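Local coordinates for protein fructokinase (Xylella fastidiosa Temecula1, PDB 3LJS) that probably transfers a phosphate group from ATP to fructose as a sugar kinase of the PfkB family, at residues D70-E74 and A75-T79; L269-F272 and A273-D277; A281-D284 and F285-P289; A306-Q310 and G311-A315. All blocks are in the same frame, centred on the assembly; numbering follows the deposited sequence.

Interaction 1 of 4, residues D70-E74 and A75-T79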
loop_
_atom_site.group_PDB
_atom_site.type_symbol
_atom_site.label_atom_id
_atom_site.label_comp_id
_atom_site.label_asym_id
_atom_site.label_seq_id
_atom_site.Cartn_x
_atom_site.Cartn_y
_atom_site.Cartn_z
ATOM N N ASP B 70 -9.606 2.450 -16.338
ATOM C CA ASP B 70 -10.113 1.523 -17.345
ATOM C C ASP B 70 -11.387 0.831 -16.881
ATOM O O ASP B 70 -12.291 0.593 -17.684
ATOM C CB ASP B 70 -9.056 0.468 -17.698
ATOM C CG ASP B 70 -7.810 1.074 -18.320
ATOM O OD1 ASP B 70 -7.935 2.052 -19.087
ATOM O OD2 ASP B 70 -6.703 0.560 -18.055
ATOM N N SER B 71 -11.457 0.502 -15.592
ATOM C CA SER B 71 -12.646 -0.143 -15.042
ATOM C C SER B 71 -13.852 0.778 -15.221
ATOM O O SER B 71 -14.945 0.320 -15.563
ATOM C CB SER B 71 -12.454 -0.461 -13.554
ATOM O OG SER B 71 -11.433 -1.431 -13.367
ATOM N N PHE B 72 -13.652 2.073 -14.987
ATOM C CA PHE B 72 -14.730 3.049 -15.149
ATOM C C PHE B 72 -15.162 3.116 -16.613
ATOM O O PHE B 72 -16.356 3.098 -16.920
ATOM C CB PHE B 72 -14.281 4.446 -14.695
ATOM C CG PHE B 72 -14.313 4.651 -13.198
ATOM C CD1 PHE B 72 -15.440 4.300 -12.454
ATOM C CD2 PHE B 72 -13.231 5.237 -12.540
ATOM C CE1 PHE B 72 -15.490 4.531 -11.064
ATOM C CE2 PHE B 72 -13.267 5.473 -11.154
ATOM C CZ PHE B 72 -14.400 5.119 -10.418
ATOM N N ALA B 73 -14.186 3.198 -17.512
ATOM C CA ALA B 73 -14.473 3.269 -18.940
ATOM C C ALA B 73 -15.257 2.044 -19.413
ATOM O O ALA B 73 -16.253 2.175 -20.125
ATOM C CB ALA B 73 -13.170 3.398 -19.727
ATOM N N GLU B 74 -14.813 0.856 -19.009
ATOM C CA GLU B 74 -15.478 -0.386 -19.404
ATOM C C GLU B 74 -16.908 -0.477 -18.878
ATOM O O GLU B 74 -17.761 -1.118 -19.495
ATOM C CB GLU B 74 -14.690 -1.600 -18.897
ATOM C CG GLU B 74 -13.200 -1.542 -19.197
ATOM C CD GLU B 74 -12.439 -2.747 -18.659
ATOM O OE1 GLU B 74 -12.741 -3.200 -17.530
ATOM O OE2 GLU B 74 -11.526 -3.229 -19.366
ATOM N N ALA B 75 -17.174 0.160 -17.740
ATOM C CA ALA B 75 -18.509 0.112 -17.150
ATOM C C ALA B 75 -19.462 1.134 -17.749
ATOM O O ALA B 75 -20.667 1.084 -17.512
ATOM C CB ALA B 75 -18.422 0.311 -15.643
ATOM N N GLY B 76 -18.926 2.065 -18.523
ATOM C CA GLY B 76 -19.776 3.077 -19.117
ATOM C C GLY B 76 -19.835 4.353 -18.297
ATOM O O GLY B 76 -20.673 5.218 -18.546
ATOM N N VAL B 77 -18.956 4.473 -17.305
ATOM C CA VAL B 77 -18.902 5.676 -16.475
ATOM C C VAL B 77 -18.082 6.719 -17.231
ATOM O O VAL B 77 -16.985 6.422 -17.701
ATOM C CB VAL B 77 -18.209 5.394 -15.110
ATOM C CG1 VAL B 77 -18.020 6.702 -14.326
ATOM C CG2 VAL B 77 -19.042 4.407 -14.298
ATOM N N VAL B 78 -18.611 7.934 -17.364
ATOM C CA VAL B 78 -17.881 8.994 -18.063
ATOM C C VAL B 78 -16.644 9.359 -17.243
ATOM O O VAL B 78 -16.730 9.578 -16.031
ATOM C CB VAL B 78 -18.767 10.244 -18.273
ATOM C CG1 VAL B 78 -17.930 11.406 -18.791
ATOM C CG2 VAL B 78 -19.880 9.923 -19.268
ATOM N N THR B 79 -15.494 9.427 -17.906
ATOM C CA THR B 79 -14.236 9.716 -17.223
ATOM C C THR B 79 -13.653 11.114 -17.407
ATOM O O THR B 79 -12.566 11.390 -16.904
ATOM C CB THR B 79 -13.153 8.698 -17.644
ATOM O OG1 THR B 79 -12.965 8.764 -19.062
ATOM C CG2 THR B 79 -13.573 7.278 -17.268
#

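Interaction 2 of 4, residues L269-F272 and A273-D277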
loop_
_atom_site.group_PDB
_atom_site.type_symbol
_atom_site.label_atom_id
_atom_site.label_comp_id
_atom_site.label_asym_id
_atom_site.label_seq_id
_atom_site.Cartn_x
_atom_site.Cartn_y
_atom_site.Cartn_z
ATOM N N LEU B 269 -30.489 6.782 -6.898
ATOM C CA LEU B 269 -30.138 7.953 -7.696
ATOM C C LEU B 269 -30.466 7.726 -9.171
ATOM O O LEU B 269 -30.909 8.644 -9.861
ATOM C CB LEU B 269 -28.658 8.298 -7.512
ATOM C CG LEU B 269 -28.239 8.585 -6.056
ATOM C CD1 LEU B 269 -26.770 9.015 -6.017
ATOM C CD2 LEU B 269 -29.119 9.685 -5.468
ATOM N N TYR B 270 -30.255 6.502 -9.650
ATOM C CA TYR B 270 -30.569 6.173 -11.036
ATOM C C TYR B 270 -32.046 6.478 -11.308
ATOM O O TYR B 270 -32.385 7.101 -12.316
ATOM C CB TYR B 270 -30.314 4.688 -11.320
ATOM C CG TYR B 270 -30.988 4.200 -12.591
ATOM C CD1 TYR B 270 -30.425 4.439 -13.850
ATOM C CD2 TYR B 270 -32.225 3.563 -12.537
ATOM C CE1 TYR B 270 -31.091 4.055 -15.025
ATOM C CE2 TYR B 270 -32.896 3.179 -13.696
ATOM C CZ TYR B 270 -32.329 3.429 -14.934
ATOM O OH TYR B 270 -33.024 3.065 -16.071
ATOM N N THR B 271 -32.917 6.029 -10.407
ATOM C CA THR B 271 -34.349 6.246 -10.576
ATOM C C THR B 271 -34.713 7.722 -10.511
ATOM O O THR B 271 -35.547 8.190 -11.292
ATOM C CB THR B 271 -35.167 5.462 -9.529
ATOM O OG1 THR B 271 -34.814 4.073 -9.593
ATOM C CG2 THR B 271 -36.648 5.584 -9.822
ATOM N N PHE B 272 -34.085 8.456 -9.590
ATOM C CA PHE B 272 -34.328 9.891 -9.448
ATOM C C PHE B 272 -34.058 10.590 -10.782
ATOM O O PHE B 272 -34.868 11.385 -11.260
ATOM C CB PHE B 272 -33.388 10.523 -8.410
ATOM C CG PHE B 272 -33.742 10.239 -6.973
ATOM C CD1 PHE B 272 -34.916 9.580 -6.628
ATOM C CD2 PHE B 272 -32.886 10.650 -5.956
ATOM C CE1 PHE B 272 -35.230 9.336 -5.286
ATOM C CE2 PHE B 272 -33.190 10.413 -4.618
ATOM C CZ PHE B 272 -34.362 9.756 -4.281
ATOM N N ALA B 273 -32.900 10.297 -11.365
ATOM C CA ALA B 273 -32.494 10.911 -12.620
ATOM C C ALA B 273 -33.426 10.559 -13.771
ATOM O O ALA B 273 -33.628 11.369 -14.674
ATOM C CB ALA B 273 -31.061 10.511 -12.957
ATOM N N GLN B 274 -33.986 9.353 -13.748
ATOM C CA GLN B 274 -34.909 8.928 -14.797
ATOM C C GLN B 274 -36.272 9.617 -14.666
ATOM O O GLN B 274 -36.859 10.051 -15.656
ATOM C CB GLN B 274 -35.128 7.408 -14.744
ATOM C CG GLN B 274 -33.927 6.548 -15.136
ATOM C CD GLN B 274 -33.536 6.696 -16.604
ATOM O OE1 GLN B 274 -34.385 6.635 -17.494
ATOM N NE2 GLN B 274 -32.245 6.879 -16.859
ATOM N N GLN B 275 -36.761 9.728 -13.435
ATOM C CA GLN B 275 -38.076 10.304 -13.176
ATOM C C GLN B 275 -38.198 11.813 -12.962
ATOM O O GLN B 275 -39.246 12.388 -13.256
ATOM C CB GLN B 275 -38.711 9.579 -11.985
ATOM C CG GLN B 275 -38.761 8.067 -12.155
ATOM C CD GLN B 275 -39.436 7.372 -10.993
ATOM O OE1 GLN B 275 -39.124 7.639 -9.830
ATOM N NE2 GLN B 275 -40.364 6.471 -11.301
ATOM N N PHE B 276 -37.153 12.458 -12.452
ATOM C CA PHE B 276 -37.223 13.899 -12.202
ATOM C C PHE B 276 -36.865 14.756 -13.416
ATOM O O PHE B 276 -35.864 14.502 -14.086
ATOM C CB PHE B 276 -36.291 14.293 -11.049
ATOM C CG PHE B 276 -36.579 13.594 -9.745
ATOM C CD1 PHE B 276 -37.799 12.967 -9.515
ATOM C CD2 PHE B 276 -35.629 13.601 -8.723
ATOM C CE1 PHE B 276 -38.069 12.361 -8.289
ATOM C CE2 PHE B 276 -35.890 13.000 -7.493
ATOM C CZ PHE B 276 -37.110 12.379 -7.274
ATOM N N ASP B 277 -37.676 15.775 -13.701
ATOM C CA ASP B 277 -37.384 16.667 -14.826
ATOM C C ASP B 277 -36.255 17.581 -14.386
ATOM O O ASP B 277 -35.406 17.973 -15.184
ATOM C CB ASP B 277 -38.583 17.554 -15.190
ATOM C CG ASP B 277 -39.772 16.765 -15.692
ATOM O OD1 ASP B 277 -39.568 15.754 -16.398
ATOM O OD2 ASP B 277 -40.916 17.175 -15.391
HETATM O O HOH W 1 -30.507 7.672 -14.568
#

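Interaction 3 of 4, residues A281-D284 and F285-P289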
loop_
_atom_site.group_PDB
_atom_site.type_symbol
_atom_site.label_atom_id
_atom_site.label_comp_id
_atom_site.label_asym_id
_atom_site.label_seq_id
_atom_site.Cartn_x
_atom_site.Cartn_y
_atom_site.Cartn_z
ATOM N N ALA B 281 -38.175 18.707 -8.646
ATOM C CA ALA B 281 -39.044 17.533 -8.599
ATOM C C ALA B 281 -38.869 16.706 -7.321
ATOM O O ALA B 281 -39.755 15.929 -6.961
ATOM C CB ALA B 281 -38.801 16.650 -9.826
ATOM N N LEU B 282 -37.736 16.859 -6.637
ATOM C CA LEU B 282 -37.512 16.096 -5.402
ATOM C C LEU B 282 -38.542 16.472 -4.332
ATOM O O LEU B 282 -38.978 15.624 -3.540
ATOM C CB LEU B 282 -36.096 16.342 -4.856
ATOM C CG LEU B 282 -35.774 15.683 -3.510
ATOM C CD1 LEU B 282 -35.776 14.172 -3.668
ATOM C CD2 LEU B 282 -34.420 16.154 -3.008
ATOM N N ILE B 283 -38.937 17.743 -4.318
ATOM C CA ILE B 283 -39.906 18.225 -3.339
ATOM C C ILE B 283 -41.255 17.520 -3.486
ATOM O O ILE B 283 -41.827 17.048 -2.500
ATOM C CB ILE B 283 -40.099 19.755 -3.460
ATOM C CG1 ILE B 283 -38.752 20.459 -3.284
ATOM C CG2 ILE B 283 -41.068 20.248 -2.400
ATOM C CD1 ILE B 283 -38.064 20.150 -1.957
ATOM N N ASP B 284 -41.757 17.441 -4.713
ATOM C CA ASP B 284 -43.027 16.775 -4.963
ATOM C C ASP B 284 -42.902 15.306 -4.594
ATOM O O ASP B 284 -43.809 14.719 -4.009
ATOM C CB ASP B 284 -43.415 16.909 -6.434
ATOM C CG ASP B 284 -43.514 18.355 -6.870
ATOM O OD1 ASP B 284 -44.258 19.117 -6.215
ATOM O OD2 ASP B 284 -42.846 18.730 -7.859
ATOM N N PHE B 285 -41.771 14.713 -4.950
ATOM C CA PHE B 285 -41.510 13.317 -4.644
ATOM C C PHE B 285 -41.597 13.093 -3.132
ATOM O O PHE B 285 -42.234 12.149 -2.669
ATOM C CB PHE B 285 -40.113 12.947 -5.148
ATOM C CG PHE B 285 -39.660 11.577 -4.743
ATOM C CD1 PHE B 285 -40.073 10.452 -5.452
ATOM C CD2 PHE B 285 -38.795 11.412 -3.664
ATOM C CE1 PHE B 285 -39.625 9.179 -5.096
ATOM C CE2 PHE B 285 -38.339 10.145 -3.295
ATOM C CZ PHE B 285 -38.757 9.025 -4.015
ATOM N N CYS B 286 -40.950 13.967 -2.367
ATOM C CA CYS B 286 -40.949 13.839 -0.919
ATOM C C CYS B 286 -42.318 14.033 -0.287
ATOM O O CYS B 286 -42.522 13.675 0.874
ATOM C CB CYS B 286 -39.946 14.815 -0.312
ATOM S SG CYS B 286 -38.246 14.357 -0.688
ATOM N N HIS B 287 -43.254 14.592 -1.049
ATOM C CA HIS B 287 -44.607 14.806 -0.549
ATOM C C HIS B 287 -45.524 13.660 -0.972
ATOM O O HIS B 287 -46.711 13.666 -0.653
ATOM C CB HIS B 287 -45.179 16.125 -1.082
ATOM C CG HIS B 287 -44.491 17.344 -0.546
ATOM N ND1 HIS B 287 -44.670 18.596 -1.093
ATOM C CD2 HIS B 287 -43.634 17.503 0.488
ATOM C CE1 HIS B 287 -43.948 19.474 -0.418
ATOM N NE2 HIS B 287 -43.311 18.839 0.546
ATOM N N ASP B 288 -44.969 12.670 -1.665
ATOM C CA ASP B 288 -45.778 11.550 -2.148
ATOM C C ASP B 288 -45.255 10.165 -1.751
ATOM O O ASP B 288 -44.524 9.525 -2.502
ATOM C CB ASP B 288 -45.899 11.662 -3.668
ATOM C CG ASP B 288 -46.766 10.586 -4.265
ATOM O OD1 ASP B 288 -47.568 9.976 -3.522
ATOM O OD2 ASP B 288 -46.650 10.363 -5.488
ATOM N N PRO B 289 -45.654 9.677 -0.565
ATOM C CA PRO B 289 -45.240 8.372 -0.038
ATOM C C PRO B 289 -45.379 7.219 -1.025
ATOM O O PRO B 289 -44.597 6.266 -0.987
ATOM C CB PRO B 289 -46.133 8.202 1.190
ATOM C CG PRO B 289 -46.292 9.612 1.670
ATOM C CD PRO B 289 -46.569 10.348 0.373
#

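Interaction 4 of 4, residues A306-Q310 and G311-A315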
loop_
_atom_site.group_PDB
_atom_site.type_symbol
_atom_site.label_atom_id
_atom_site.label_comp_id
_atom_site.label_asym_id
_atom_site.label_seq_id
_atom_site.Cartn_x
_atom_site.Cartn_y
_atom_site.Cartn_z
ATOM N N ALA B 306 -26.956 -7.066 -6.232
ATOM C CA ALA B 306 -25.526 -6.786 -6.293
ATOM C C ALA B 306 -24.758 -7.894 -5.581
ATOM O O ALA B 306 -25.181 -8.371 -4.531
ATOM C CB ALA B 306 -25.223 -5.435 -5.639
ATOM N N VAL B 307 -23.631 -8.301 -6.156
ATOM C CA VAL B 307 -22.816 -9.355 -5.563
ATOM C C VAL B 307 -21.537 -8.788 -4.954
ATOM O O VAL B 307 -20.830 -8.011 -5.593
ATOM C CB VAL B 307 -22.430 -10.416 -6.611
ATOM C CG1 VAL B 307 -21.486 -11.442 -5.990
ATOM C CG2 VAL B 307 -23.686 -11.090 -7.150
ATOM N N THR B 308 -21.248 -9.186 -3.718
ATOM C CA THR B 308 -20.054 -8.728 -3.015
ATOM C C THR B 308 -19.186 -9.894 -2.552
ATOM O O THR B 308 -19.680 -11.007 -2.343
ATOM C CB THR B 308 -20.421 -7.896 -1.769
ATOM O OG1 THR B 308 -21.305 -8.654 -0.932
ATOM C CG2 THR B 308 -21.097 -6.594 -2.173
ATOM N N ARG B 309 -17.892 -9.628 -2.398
ATOM C CA ARG B 309 -16.932 -10.625 -1.932
ATOM C C ARG B 309 -16.048 -9.919 -0.901
ATOM O O ARG B 309 -15.217 -9.088 -1.268
ATOM C CB ARG B 309 -16.072 -11.136 -3.096
ATOM C CG ARG B 309 -15.768 -12.623 -2.991
ATOM C CD ARG B 309 -14.312 -12.971 -3.284
ATOM N NE ARG B 309 -14.004 -13.031 -4.710
ATOM C CZ ARG B 309 -13.180 -13.927 -5.249
ATOM N NH1 ARG B 309 -12.591 -14.834 -4.478
ATOM N NH2 ARG B 309 -12.939 -13.915 -6.552
ATOM N N GLN B 310 -16.226 -10.245 0.379
ATOM C CA GLN B 310 -15.458 -9.597 1.446
ATOM C C GLN B 310 -15.666 -8.100 1.256
ATOM O O GLN B 310 -14.717 -7.315 1.319
ATOM C CB GLN B 310 -13.963 -9.915 1.321
ATOM C CG GLN B 310 -13.619 -11.393 1.385
ATOM C CD GLN B 310 -12.153 -11.660 1.095
ATOM O OE1 GLN B 310 -11.270 -11.282 1.870
ATOM N NE2 GLN B 310 -11.886 -12.313 -0.031
ATOM N N GLY B 311 -16.914 -7.702 1.031
ATOM C CA GLY B 311 -17.184 -6.301 0.774
ATOM C C GLY B 311 -16.695 -6.151 -0.652
ATOM O O GLY B 311 -16.297 -7.143 -1.252
ATOM N N ALA B 312 -16.703 -4.954 -1.217
ATOM C CA ALA B 312 -16.236 -4.812 -2.595
ATOM C C ALA B 312 -17.177 -5.553 -3.539
ATOM O O ALA B 312 -17.368 -6.766 -3.431
ATOM C CB ALA B 312 -14.816 -5.366 -2.736
ATOM N N PHE B 313 -17.752 -4.811 -4.475
ATOM C CA PHE B 313 -18.694 -5.367 -5.435
ATOM C C PHE B 313 -18.025 -6.065 -6.614
ATOM O O PHE B 313 -17.114 -5.523 -7.239
ATOM C CB PHE B 313 -19.613 -4.250 -5.929
ATOM C CG PHE B 313 -20.487 -3.675 -4.849
ATOM C CD1 PHE B 313 -21.801 -4.113 -4.691
ATOM C CD2 PHE B 313 -19.987 -2.730 -3.962
ATOM C CE1 PHE B 313 -22.600 -3.616 -3.663
ATOM C CE2 PHE B 313 -20.777 -2.228 -2.933
ATOM C CZ PHE B 313 -22.089 -2.672 -2.782
ATOM N N THR B 314 -18.481 -7.279 -6.906
ATOM C CA THR B 314 -17.934 -8.044 -8.014
ATOM C C THR B 314 -18.898 -8.049 -9.198
ATOM O O THR B 314 -18.526 -8.438 -10.303
ATOM C CB THR B 314 -17.629 -9.504 -7.594
ATOM O OG1 THR B 314 -18.818 -10.127 -7.095
ATOM C CG2 THR B 314 -16.559 -9.530 -6.510
ATOM N N ALA B 315 -20.133 -7.607 -8.967
ATOM C CA ALA B 315 -21.135 -7.562 -10.028
ATOM C C ALA B 315 -22.337 -6.680 -9.685
ATOM O O ALA B 315 -22.899 -6.772 -8.593
ATOM C CB ALA B 315 -21.615 -8.978 -10.355
HETATM O O HOH W 2 -19.130 -9.507 0.836
#

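Interaction 1 of 4, residues D70-E74 and A75-T79
Phe72 and Val77 meet where the chain leaves helix 63-75 and doubles back beside its last turn. The Phe72 side chain leans back beside its own backbone N (chi1 -80°), which carries CD1 to within 4.0 Å of Val77 CB, the two side chains passing at a slant. Val77 has CG1 anti to its N and CG2 beside it, and both methyls lie about as close to that same ring carbon, so the forked residue straddles one corner of the phenyl group. The Phe72 ring also stacks with Phe55 of strand 53-60, while Val77 touches Ala47 of helix 38-49: two apolar residues serve well at a junction between helix and sheet. Between them the helix closes in a Schellman motif. Val77 N reaches back to Phe72 O at 3.0 Å, and Gly76 N bonds to Ala73 O at 3.1 Å, arriving from well above the carbonyl plane. Phi at Gly76 is positive, 95°, and glycine, having no CB to meet the preceding carbonyl oxygen, Ala75 O, takes it without strain. Further on, Thr79 turns its methyl rather than its hydroxyl toward the helix, CG2 resting 3.9 Å from Phe72 CB. Ala75, small enough to fit against Val44 of helix 38-49, gives its N to Ser71 O at 3.1 Å. The Ser71 hydroxyl is taken up within the helix, hydrogen-bonded to Phe67 O.

Interaction 2 of 4, residues L269-F272 and A273-D277
Side chains one helical turn apart pair along the final turns of helix 262-275, in the ribokinase-like fold where this helix packs on the central sheet. Its inner side is apolar: Leu269 touches Ile132 and His134 of strand 130-136, Phe272 lies on Ile132, and Phe276 reaches Ile162. Phe272 and Phe276 point the same way, their planes nearly parallel at 18° but displaced, so that little of one ring lies over the other; the centroids are 5.0 Å apart. The closest carbons are Phe272 CG and Phe276 CE2, at 3.5 Å. Phenylalanine suits both places because its ring packs against the neighbour one turn away and still meets Phe285 of the next helix edge-to-face. Phe276 has already left helical backbone angles, yet its N still bonds to Phe272 O at 2.8 Å, completing the last i to i+4 link. Elsewhere Thr271 and Gln275 run alongside each other. Chi1 of -55° sets Thr271 OG1 beside its own backbone N, where it bonds to Gly267 O, and CG2 opposite that N, 3.2 Å from Gln275 OE1. Gln274 folds back at chi2 (-66°), laying CG over one face of the Tyr270 ring in a CH-pi contact, 3.8 Å from the centroid. That same bend brings Gln274 NE2 to a water 3.0 Å away, which donates a hydrogen bond to Tyr270 O.

Interaction 3 of 4, residues A281-D284 and F285-P289
Leu282 pairs with Cys286, and Ile283 with His287, one turn apart on the short helix 281-286. Backbone bonds hold the turn: Phe285 N to Ala281 O at 3.1 Å and Cys286 N to Leu282 O at 2.8 Å. The pattern then tightens as the helix ends, since His287 N bonds to Asp284 O at 3.0 Å, coming from above the carbonyl plane, and keeps a weak link to Ile283 O. Among apolar contacts, Leu282 is central. Its CD1 lies 3.9 Å from Cys286 SG and 4.1 Å from Phe285 CD2, a reach set by chi1 of 176°, which puts CG opposite the backbone N. Phe285 itself leads off toward Ile292 and Thr295, a flat group wedged between its own helix, helix 289-305 and the end of helix 262-275, whereas the compact Cys286 fits against Thr240 of strand 237-240. The imidazole of His287 makes a different kind of contact: Ile283 O sits 3.3 Å above the ring plane, over its centre, and Ile283 CG2 approaches His287 CE1 at 3.6 Å. Polar capping belongs to Asp288, the N-cap of helix 289-305, whose carboxylate bonds to Ser291 OG and weakly to Glu290 N. A carbonyl oxygen over the imidazole would be expected to favour an electron-poor ring, and the carboxylate probably gains from the positive end of the dipole of the helix it begins.

Interaction 4 of 4, residues A306-Q310 and G311-A315
Ala306 opens the hairpin by setting its methyl at the edge of the Phe313 ring, CB to CE1 3.8 Å; being small, it also fits against Ala263 of helix 262-275. Val307 is the residue opposite the two bulged ones, Thr314 and Ala315, of a classic beta bulge. Its N bonds almost straight to Ala315 O at 3.0 Å, while its O faces two residues at once: Thr314 N, at 2.8 Å, is the strong partner, and Ala315 N and Thr314 OG1 add weak bonds. The branched Val307 side chain lies on the same face as Ala315, their CB atoms 4.1 Å apart. Thr308 is turned to the other face, in a non-hydrogen-bonded pair with Phe313. Its chi1 of 55° puts OG1 between the backbone N and carbonyl carbon and sends CG2 over a face of the Phe313 ring, 3.8 Å from the centroid, in a CH-pi contact. A threonine thus serves twice, because OG1 meets a water at 2.9 Å that accepts a bond from Gly311 N. Arg309 gives its N to Ala312 O at 3.1 Å, and its CB lies near Thr314 CG2; the residue also packs on Pro28 of the second subunit. At Gln310 phi becomes positive (54°), and Gln310 NE2 is hydrogen-bonded to Gln20 OE1. Gly311 and Ala312 keep positive phi, the former being the residue type that most readily adopts it. One strong and two weak bonds on Val307 O probably polarise that carbonyl, while the apolar Phe313 side chain lies about 5 Å from Gly261, an ATP-binding residue.

The four contacts come in series along one chain, each closing before the next opens. Interactions 2 and 3 belong together: their centres are 12 Å apart, and Phe272 and Phe276, at and just past the end of helix 262-275, pack against Ala281, Leu282 and Phe285 of helix 281-286. Interaction 1, at the end of helix 63-75 before strand 82-85, outermost in the large sheet within this chain, lies elsewhere, its centre 21 Å from interaction 2 and 32 Å from interaction 3. Interaction 4 forms a separate two-stranded hairpin, 18 Å from interaction 1 centre to centre. Phe313 nevertheless touches Asp262 and Ala263, so helix 262-275 runs from near the ATP site to the packing around interaction 2.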